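Local structure of halogenase (Chondromyces crocatus, 3E1T) at residues A[217-222]-A[307-312]; A[44-49]-A[281-286]. The protein is an FAD-dependent halogenase that probably introduces the chlorine of the myxobacterial natural product chondrochloren. All coordinates share one frame; numbering follows the deposited sequence.

Both contacts wrap the isoalloxazine end of the FAD, contact 1 from one face of the flavin and contact 2 largely from the other. Their centres lie 11 Å apart, and their segments alternate along the chain: 44-49, 217-222, 281-286, 307-312. The strands of both contacts belong to one large mixed sheet, whose side chains Trp221 and Arg283 reach the dimethyl end of the flavin, while each partner segment is largely a loop brought up to the cofactor. The two contacts also touch directly. Tyr286 OH and Asp309 OD1 are 2.7 Å apart in a probable hydrogen bond, and near the dimethylbenzene end of the flavin Trp221 CZ2 packs on Ile46 CD1 at 3.8 Å.

Contact 1: A[217-222]-A[307-312]; sequences DGWFWY and FVDPVF. With FAD (flavin-adenine dinucleotide), chain C.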
loop_
_atom_site.group_PDB
_atom_site.type_symbol
_atom_site.label_atom_id
_atom_site.label_comp_id
_atom_site.label_asym_id
_atom_site.label_seq_id
_atom_site.Cartn_x
_atom_site.Cartn_y
_atom_site.Cartn_z
ATOM N N ASP A 217 18.870 -13.530 0.279
ATOM C CA ASP A 217 18.151 -13.348 1.551
ATOM C C ASP A 217 16.871 -12.500 1.425
ATOM O O ASP A 217 16.255 -12.136 2.435
ATOM C CB ASP A 217 19.088 -12.763 2.616
ATOM C CG ASP A 217 20.031 -13.808 3.222
ATOM O OD1 ASP A 217 19.959 -14.993 2.852
ATOM O OD2 ASP A 217 20.830 -13.439 4.098
ATOM N N GLY A 218 16.462 -12.200 0.199
ATOM C CA GLY A 218 15.267 -11.378 -0.021
ATOM C C GLY A 218 15.363 -10.571 -1.281
ATOM O O GLY A 218 15.836 -11.068 -2.301
ATOM N N TRP A 219 14.913 -9.323 -1.224
ATOM C CA TRP A 219 14.960 -8.462 -2.397
ATOM C C TRP A 219 15.099 -6.993 -2.035
ATOM O O TRP A 219 14.779 -6.589 -0.920
ATOM C CB TRP A 219 13.750 -8.695 -3.330
ATOM C CG TRP A 219 12.404 -8.356 -2.730
ATOM C CD1 TRP A 219 11.642 -9.156 -1.929
ATOM C CD2 TRP A 219 11.656 -7.143 -2.913
ATOM N NE1 TRP A 219 10.470 -8.512 -1.590
ATOM C CE2 TRP A 219 10.456 -7.275 -2.174
ATOM C CE3 TRP A 219 11.893 -5.953 -3.607
ATOM C CZ2 TRP A 219 9.496 -6.259 -2.110
ATOM C CZ3 TRP A 219 10.935 -4.942 -3.554
ATOM C CH2 TRP A 219 9.748 -5.104 -2.808
ATOM N N PHE A 220 15.594 -6.211 -2.990
ATOM C CA PHE A 220 15.802 -4.778 -2.821
ATOM C C PHE A 220 14.832 -3.988 -3.681
ATOM O O PHE A 220 14.488 -4.411 -4.789
ATOM C CB PHE A 220 17.222 -4.402 -3.260
ATOM C CG PHE A 220 18.231 -4.409 -2.163
ATOM C CD1 PHE A 220 18.389 -3.293 -1.345
ATOM C CD2 PHE A 220 19.057 -5.509 -1.974
ATOM C CE1 PHE A 220 19.339 -3.285 -0.324
ATOM C CE2 PHE A 220 20.012 -5.525 -0.964
ATOM C CZ PHE A 220 20.166 -4.408 -0.136
ATOM N N TRP A 221 14.386 -2.843 -3.179
ATOM C CA TRP A 221 13.849 -1.807 -4.057
ATOM C C TRP A 221 14.865 -0.682 -4.206
ATOM O O TRP A 221 15.716 -0.479 -3.330
ATOM C CB TRP A 221 12.489 -1.273 -3.587
ATOM C CG TRP A 221 12.528 -0.288 -2.434
ATOM C CD1 TRP A 221 12.872 1.034 -2.492
ATOM C CD2 TRP A 221 12.157 -0.544 -1.067
ATOM N NE1 TRP A 221 12.772 1.613 -1.242
ATOM C CE2 TRP A 221 12.322 0.670 -0.354
ATOM C CE3 TRP A 221 11.721 -1.685 -0.372
ATOM C CZ2 TRP A 221 12.057 0.778 1.015
ATOM C CZ3 TRP A 221 11.444 -1.576 0.990
ATOM C CH2 TRP A 221 11.624 -0.348 1.674
ATOM N N TYR A 222 14.762 0.043 -5.317
ATOM C CA TYR A 222 15.711 1.101 -5.695
ATOM C C TYR A 222 14.891 2.129 -6.457
ATOM O O TYR A 222 14.591 1.943 -7.631
ATOM C CB TYR A 222 16.819 0.537 -6.592
ATOM C CG TYR A 222 17.965 1.500 -6.915
ATOM C CD1 TYR A 222 19.104 1.539 -6.116
ATOM C CD2 TYR A 222 17.922 2.338 -8.035
ATOM C CE1 TYR A 222 20.169 2.399 -6.405
ATOM C CE2 TYR A 222 19.005 3.214 -8.345
ATOM C CZ TYR A 222 20.114 3.234 -7.519
ATOM O OH TYR A 222 21.192 4.068 -7.780
ATOM N N PHE A 307 -2.922 -4.268 4.357
ATOM C CA PHE A 307 -1.748 -4.034 3.512
ATOM C C PHE A 307 -1.172 -5.390 3.053
ATOM O O PHE A 307 -1.180 -6.355 3.816
ATOM C CB PHE A 307 -0.683 -3.209 4.245
ATOM C CG PHE A 307 0.525 -2.900 3.400
ATOM C CD1 PHE A 307 0.424 -2.040 2.304
ATOM C CD2 PHE A 307 1.751 -3.505 3.672
ATOM C CE1 PHE A 307 1.531 -1.777 1.511
ATOM C CE2 PHE A 307 2.861 -3.253 2.883
ATOM C CZ PHE A 307 2.753 -2.375 1.807
ATOM N N VAL A 308 -0.700 -5.458 1.807
ATOM C CA VAL A 308 -0.069 -6.693 1.293
ATOM C C VAL A 308 1.461 -6.733 1.498
ATOM O O VAL A 308 1.936 -7.377 2.425
ATOM C CB VAL A 308 -0.425 -6.983 -0.189
ATOM C CG1 VAL A 308 0.050 -8.405 -0.566
ATOM C CG2 VAL A 308 -1.939 -6.867 -0.417
ATOM N N ASP A 309 2.216 -6.055 0.630
ATOM C CA ASP A 309 3.681 -6.156 0.585
ATOM C C ASP A 309 4.156 -5.123 -0.436
ATOM O O ASP A 309 3.416 -4.803 -1.352
ATOM C CB ASP A 309 4.108 -7.593 0.178
ATOM C CG ASP A 309 5.603 -7.832 0.290
ATOM O OD1 ASP A 309 6.106 -8.094 1.407
ATOM O OD2 ASP A 309 6.292 -7.771 -0.758
ATOM N N PRO A 310 5.370 -4.578 -0.270
ATOM C CA PRO A 310 5.826 -3.497 -1.155
ATOM C C PRO A 310 6.100 -3.829 -2.631
ATOM O O PRO A 310 6.273 -2.894 -3.416
ATOM C CB PRO A 310 7.141 -3.029 -0.504
ATOM C CG PRO A 310 7.145 -3.607 0.860
ATOM C CD PRO A 310 6.362 -4.863 0.776
ATOM N N VAL A 311 6.166 -5.103 -3.023
ATOM C CA VAL A 311 6.483 -5.378 -4.427
ATOM C C VAL A 311 5.265 -5.051 -5.283
ATOM O O VAL A 311 4.135 -5.365 -4.898
ATOM C CB VAL A 311 7.047 -6.805 -4.682
ATOM C CG1 VAL A 311 6.075 -7.876 -4.297
ATOM C CG2 VAL A 311 7.468 -6.957 -6.153
ATOM N N PHE A 312 5.518 -4.410 -6.426
ATOM C CA PHE A 312 4.494 -3.816 -7.293
ATOM C C PHE A 312 3.741 -2.586 -6.740
ATOM O O PHE A 312 2.799 -2.103 -7.360
ATOM C CB PHE A 312 3.548 -4.874 -7.888
ATOM C CG PHE A 312 4.174 -5.678 -8.995
ATOM C CD1 PHE A 312 4.520 -7.008 -8.799
ATOM C CD2 PHE A 312 4.450 -5.087 -10.227
ATOM C CE1 PHE A 312 5.116 -7.749 -9.823
ATOM C CE2 PHE A 312 5.032 -5.816 -11.255
ATOM C CZ PHE A 312 5.372 -7.156 -11.051
HETATM P PA FAD C . -0.248 6.757 6.245
HETATM O O1A FAD C . 0.488 7.210 5.012
HETATM O O2A FAD C . 0.557 5.946 7.200
HETATM O O5B FAD C . -0.765 8.084 7.006
HETATM C C5B FAD C . -1.552 8.003 8.184
HETATM C C4B FAD C . -1.484 9.337 8.934
HETATM O O4B FAD C . -2.162 9.256 10.171
HETATM C C3B FAD C . -0.042 9.714 9.254
HETATM O O3B FAD C . 0.193 11.003 8.732
HETATM C C2B FAD C . 0.037 9.738 10.767
HETATM O O2B FAD C . 0.806 10.827 11.195
HETATM C C1B FAD C . -1.417 9.904 11.171
HETATM N N9A FAD C . -1.784 9.326 12.477
HETATM C C8A FAD C . -1.349 8.164 13.064
HETATM N N7A FAD C . -1.984 8.036 14.252
HETATM C C5A FAD C . -2.824 9.084 14.425
HETATM C C6A FAD C . -3.702 9.464 15.452
HETATM N N6A FAD C . -3.750 8.799 16.614
HETATM N N1A FAD C . -4.431 10.621 15.310
HETATM C C2A FAD C . -4.289 11.420 14.205
HETATM N N3A FAD C . -3.414 11.043 13.209
HETATM C C4A FAD C . -2.703 9.898 13.312
HETATM N N1 FAD C . 3.162 2.140 -1.165
HETATM C C2 FAD C . 3.256 2.610 -2.446
HETATM O O2 FAD C . 2.241 3.056 -2.974
HETATM N N3 FAD C . 4.471 2.554 -3.106
HETATM C C4 FAD C . 5.601 2.040 -2.477
HETATM O O4 FAD C . 6.689 2.009 -3.054
HETATM C C4X FAD C . 5.498 1.550 -1.181
HETATM N N5 FAD C . 6.597 1.032 -0.522
HETATM C C5X FAD C . 6.468 0.561 0.771
HETATM C C6 FAD C . 7.570 0.025 1.445
HETATM C C7 FAD C . 7.427 -0.452 2.757
HETATM C C7M FAD C . 8.558 -1.222 3.379
HETATM C C8 FAD C . 6.183 -0.399 3.396
HETATM C C8M FAD C . 5.938 -1.083 4.722
HETATM C C9 FAD C . 5.095 0.146 2.723
HETATM C C9A FAD C . 5.226 0.624 1.414
HETATM N N10 FAD C . 4.128 1.165 0.773
HETATM C C10 FAD C . 4.258 1.619 -0.523
HETATM C "C1'" FAD C . 2.808 1.340 1.504
HETATM C "C2'" FAD C . 2.518 2.780 1.944
HETATM O "O2'" FAD C . 3.485 3.142 2.908
HETATM C "C3'" FAD C . 1.120 2.893 2.571
HETATM O "O3'" FAD C . 0.211 2.023 1.933
HETATM C "C4'" FAD C . 0.487 4.283 2.491
HETATM O "O4'" FAD C . 1.294 5.207 3.186
HETATM C "C5'" FAD C . -0.902 4.242 3.129
HETATM O "O5'" FAD C . -1.354 5.549 3.357
HETATM P P FAD C . -2.386 5.880 4.542
HETATM O O1P FAD C . -3.077 7.191 4.233
HETATM O O2P FAD C . -3.398 4.786 4.681
HETATM O O3P FAD C . -1.519 5.876 5.872
#
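Trp219 lies on strand 218-224, paired antiparallel with 210-215 and 229-237, and faces the irregular turn at Pro310 and Val311, with no backbone hydrogen bond between the two segments. In this FAD-binding fold of the tryptophan halogenase family, the contact joins the large mixed sheet to the loop that leads into helix 315-333. The indole, broad and flat, spans the separation with the far end of its six-membered ring: CH2 is 4.1 Å from Pro310 CB, and the backbone N of Val311 approaches the same end. Asp309 OD2 and Pro310 C sit at the indole edge, near its plane. Tyr366 of helix 340-368 ties the polar groups together, since its hydroxyl bonds both Trp219 NE1 and Asp309 OD2. Proline suits the turn as a compact apolar cover for the flavin, its CB 3.6 Å from FAD C6. Phe307 lies on that same flavin face. With CG anti to the backbone N (chi1 -178°), its ring reaches the junction of ribityl chain and flavin, CE1 3.4 Å from FAD C1' and CZ 3.6 Å from FAD C9. A serine at Phe307 would probably open a gap here and deprive C1' and C9 of this apolar support. Trp221 reaches the flavin rim, its CH2 3.6 Å from FAD C7M. Branched Val311 closes against Trp219, the two side chains crossing at an angle with CB 3.6 Å from indole CZ2.

Contact 2: A[44-49]-A[281-286]; sequences HQIGES and RIRKDY. With FAD (flavin-adenine dinucleotide), chain C.
Gln45 OE1 is gripped twice, by a water at 2.7 Å and by the backbone N of Ile46, and the same water accepts a hydrogen bond from Arg283 NH1, carrying the grip across to strand 281-284. The Ile46 N sits above the Gln45 carbonyl plane, 38° out of it, so it does not use a lone pair. A bend at chi2 folds the Gln45 chain back, and the other half of its amide makes a weak hydrogen bond from NE2 to phosphate oxygen FAD O2A. Glutamine thus suits a place needing both an acceptor and a donor. Alongside, Ile46 CG2 slides past Arg283 NH1 at 3.8 Å, while Ile46 CG1 packs on FAD C6. The Arg283 guanidinium lays one face over the methyl FAD C8M. Farther out, the Arg281 guanidinium stacks on His44, centres 3.9 Å apart and planes at 30°; NH2 hangs over the imidazole face and makes no hydrogen bond to ND1. Their polar ends are held elsewhere, His44 NE2 by Tyr195 OH and Arg281 NH1 by Asp276 O. Gly47 lies against the flavin face, where a CB would strike FAD O2'. That hydroxyl donates to Ile46 O at 2.9 Å. FAD N3 donates to Ser49 O at 2.7 Å, nearly straight at 167°, and Ser49 N donates to FAD O4 at 3.3 Å. Ser49 backbone N and O thus read O4 and N3 in the flavin-binding site of this FAD-dependent halogenase.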
loop_
_atom_site.group_PDB
_atom_site.type_symbol
_atom_site.label_atom_id
_atom_site.label_comp_id
_atom_site.label_asym_id
_atom_site.label_seq_id
_atom_site.Cartn_x
_atom_site.Cartn_y
_atom_site.Cartn_z
ATOM N N HIS A 44 8.152 12.860 6.929
ATOM C CA HIS A 44 8.604 11.665 6.218
ATOM C C HIS A 44 7.674 10.483 6.424
ATOM O O HIS A 44 7.234 10.211 7.538
ATOM C CB HIS A 44 10.009 11.242 6.653
ATOM C CG HIS A 44 10.458 9.946 6.045
ATOM N ND1 HIS A 44 10.286 8.729 6.668
ATOM C CD2 HIS A 44 11.051 9.677 4.856
ATOM C CE1 HIS A 44 10.763 7.768 5.899
ATOM N NE2 HIS A 44 11.233 8.317 4.792
ATOM N N GLN A 45 7.405 9.781 5.333
ATOM C CA GLN A 45 6.735 8.491 5.368
ATOM C C GLN A 45 7.264 7.644 4.188
ATOM O O GLN A 45 7.596 8.183 3.127
ATOM C CB GLN A 45 5.204 8.702 5.337
ATOM C CG GLN A 45 4.294 7.468 5.216
ATOM C CD GLN A 45 4.509 6.367 6.252
ATOM O OE1 GLN A 45 5.615 6.108 6.709
ATOM N NE2 GLN A 45 3.433 5.679 6.585
ATOM N N ILE A 46 7.389 6.335 4.399
ATOM C CA ILE A 46 7.767 5.400 3.328
ATOM C C ILE A 46 6.556 5.169 2.416
ATOM O O ILE A 46 5.431 5.338 2.847
ATOM C CB ILE A 46 8.314 4.052 3.908
ATOM C CG1 ILE A 46 8.993 3.202 2.817
ATOM C CG2 ILE A 46 7.201 3.250 4.604
ATOM C CD1 ILE A 46 10.226 3.874 2.172
ATOM N N GLY A 47 6.785 4.793 1.159
ATOM C CA GLY A 47 5.698 4.554 0.220
ATOM C C GLY A 47 5.726 5.526 -0.948
ATOM O O GLY A 47 4.781 6.289 -1.149
ATOM N N GLU A 48 6.789 5.431 -1.750
ATOM C CA GLU A 48 7.202 6.472 -2.696
ATOM C C GLU A 48 6.850 6.199 -4.160
ATOM O O GLU A 48 6.622 7.130 -4.938
ATOM C CB GLU A 48 8.706 6.691 -2.536
ATOM C CG GLU A 48 9.072 7.256 -1.149
ATOM C CD GLU A 48 10.380 6.741 -0.598
ATOM O OE1 GLU A 48 10.976 7.434 0.254
ATOM O OE2 GLU A 48 10.817 5.635 -0.981
ATOM N N SER A 49 6.764 4.932 -4.529
ATOM C CA SER A 49 6.493 4.557 -5.911
ATOM C C SER A 49 4.993 4.414 -6.174
ATOM O O SER A 49 4.311 3.596 -5.547
ATOM C CB SER A 49 7.247 3.266 -6.265
ATOM O OG SER A 49 7.420 3.144 -7.670
ATOM N N ARG A 281 15.442 3.112 8.614
ATOM C CA ARG A 281 14.282 2.663 9.384
ATOM C C ARG A 281 14.009 1.174 9.189
ATOM O O ARG A 281 14.489 0.573 8.228
ATOM C CB ARG A 281 13.018 3.430 8.984
ATOM C CG ARG A 281 13.190 4.874 8.486
ATOM C CD ARG A 281 13.519 5.857 9.582
ATOM N NE ARG A 281 12.812 7.133 9.421
ATOM C CZ ARG A 281 13.166 8.115 8.594
ATOM N NH1 ARG A 281 14.221 7.994 7.792
ATOM N NH2 ARG A 281 12.449 9.228 8.564
ATOM N N ILE A 282 13.222 0.597 10.093
ATOM C CA ILE A 282 12.711 -0.755 9.924
ATOM C C ILE A 282 11.171 -0.763 9.943
ATOM O O ILE A 282 10.543 -0.005 10.698
ATOM C CB ILE A 282 13.299 -1.753 10.974
ATOM C CG1 ILE A 282 13.020 -3.199 10.547
ATOM C CG2 ILE A 282 12.748 -1.479 12.383
ATOM C CD1 ILE A 282 13.755 -4.253 11.327
ATOM N N ARG A 283 10.580 -1.594 9.082
ATOM C CA ARG A 283 9.159 -1.895 9.133
ATOM C C ARG A 283 8.963 -3.411 9.167
ATOM O O ARG A 283 9.545 -4.145 8.379
ATOM C CB ARG A 283 8.407 -1.282 7.951
ATOM C CG ARG A 283 8.133 0.216 8.073
ATOM C CD ARG A 283 7.033 0.544 9.121
ATOM N NE ARG A 283 5.760 -0.120 8.830
ATOM C CZ ARG A 283 4.893 0.277 7.903
ATOM N NH1 ARG A 283 5.132 1.358 7.172
ATOM N NH2 ARG A 283 3.773 -0.406 7.718
ATOM N N LYS A 284 8.120 -3.857 10.082
ATOM C CA LYS A 284 7.959 -5.259 10.391
ATOM C C LYS A 284 6.470 -5.509 10.552
ATOM O O LYS A 284 5.712 -4.568 10.798
ATOM C CB LYS A 284 8.719 -5.523 11.691
ATOM C CG LYS A 284 8.568 -6.869 12.338
ATOM C CD LYS A 284 9.643 -7.055 13.404
ATOM C CE LYS A 284 9.647 -5.907 14.426
ATOM N NZ LYS A 284 8.483 -5.936 15.373
ATOM N N ASP A 285 6.041 -6.760 10.403
ATOM C CA ASP A 285 4.648 -7.130 10.644
ATOM C C ASP A 285 3.706 -6.165 9.917
ATOM O O ASP A 285 2.705 -5.723 10.485
ATOM C CB ASP A 285 4.346 -7.145 12.169
ATOM C CG ASP A 285 5.126 -8.216 12.914
ATOM O OD1 ASP A 285 5.202 -9.352 12.412
ATOM O OD2 ASP A 285 5.670 -7.923 14.008
ATOM N N TYR A 286 4.037 -5.841 8.662
ATOM C CA TYR A 286 3.244 -4.917 7.864
ATOM C C TYR A 286 2.156 -5.578 7.026
ATOM O O TYR A 286 1.303 -4.871 6.478
ATOM C CB TYR A 286 4.151 -4.075 6.951
ATOM C CG TYR A 286 5.045 -4.883 6.010
ATOM C CD1 TYR A 286 4.504 -5.659 4.975
ATOM C CD2 TYR A 286 6.431 -4.850 6.150
ATOM C CE1 TYR A 286 5.339 -6.398 4.105
ATOM C CE2 TYR A 286 7.271 -5.575 5.287
ATOM C CZ TYR A 286 6.723 -6.343 4.278
ATOM O OH TYR A 286 7.565 -7.035 3.425
HETATM P PA FAD C . -0.248 6.757 6.245
HETATM O O1A FAD C . 0.488 7.210 5.012
HETATM O O2A FAD C . 0.557 5.946 7.200
HETATM O O5B FAD C . -0.765 8.084 7.006
HETATM C C5B FAD C . -1.552 8.003 8.184
HETATM C C4B FAD C . -1.484 9.337 8.934
HETATM O O4B FAD C . -2.162 9.256 10.171
HETATM C C3B FAD C . -0.042 9.714 9.254
HETATM O O3B FAD C . 0.193 11.003 8.732
HETATM C C2B FAD C . 0.037 9.738 10.767
HETATM O O2B FAD C . 0.806 10.827 11.195
HETATM C C1B FAD C . -1.417 9.904 11.171
HETATM N N9A FAD C . -1.784 9.326 12.477
HETATM C C8A FAD C . -1.349 8.164 13.064
HETATM N N7A FAD C . -1.984 8.036 14.252
HETATM C C5A FAD C . -2.824 9.084 14.425
HETATM C C6A FAD C . -3.702 9.464 15.452
HETATM N N6A FAD C . -3.750 8.799 16.614
HETATM N N1A FAD C . -4.431 10.621 15.310
HETATM C C2A FAD C . -4.289 11.420 14.205
HETATM N N3A FAD C . -3.414 11.043 13.209
HETATM C C4A FAD C . -2.703 9.898 13.312
HETATM N N1 FAD C . 3.162 2.140 -1.165
HETATM C C2 FAD C . 3.256 2.610 -2.446
HETATM O O2 FAD C . 2.241 3.056 -2.974
HETATM N N3 FAD C . 4.471 2.554 -3.106
HETATM C C4 FAD C . 5.601 2.040 -2.477
HETATM O O4 FAD C . 6.689 2.009 -3.054
HETATM C C4X FAD C . 5.498 1.550 -1.181
HETATM N N5 FAD C . 6.597 1.032 -0.522
HETATM C C5X FAD C . 6.468 0.561 0.771
HETATM C C6 FAD C . 7.570 0.025 1.445
HETATM C C7 FAD C . 7.427 -0.452 2.757
HETATM C C7M FAD C . 8.558 -1.222 3.379
HETATM C C8 FAD C . 6.183 -0.399 3.396
HETATM C C8M FAD C . 5.938 -1.083 4.722
HETATM C C9 FAD C . 5.095 0.146 2.723
HETATM C C9A FAD C . 5.226 0.624 1.414
HETATM N N10 FAD C . 4.128 1.165 0.773
HETATM C C10 FAD C . 4.258 1.619 -0.523
HETATM C "C1'" FAD C . 2.808 1.340 1.504
HETATM C "C2'" FAD C . 2.518 2.780 1.944
HETATM O "O2'" FAD C . 3.485 3.142 2.908
HETATM C "C3'" FAD C . 1.120 2.893 2.571
HETATM O "O3'" FAD C . 0.211 2.023 1.933
HETATM C "C4'" FAD C . 0.487 4.283 2.491
HETATM O "O4'" FAD C . 1.294 5.207 3.186
HETATM C "C5'" FAD C . -0.902 4.242 3.129
HETATM O "O5'" FAD C . -1.354 5.549 3.357
HETATM P P FAD C . -2.386 5.880 4.542
HETATM O O1P FAD C . -3.077 7.191 4.233
HETATM O O2P FAD C . -3.398 4.786 4.681
HETATM O O3P FAD C . -1.519 5.876 5.872
HETATM O O HOH W 1 6.329 3.876 8.056
#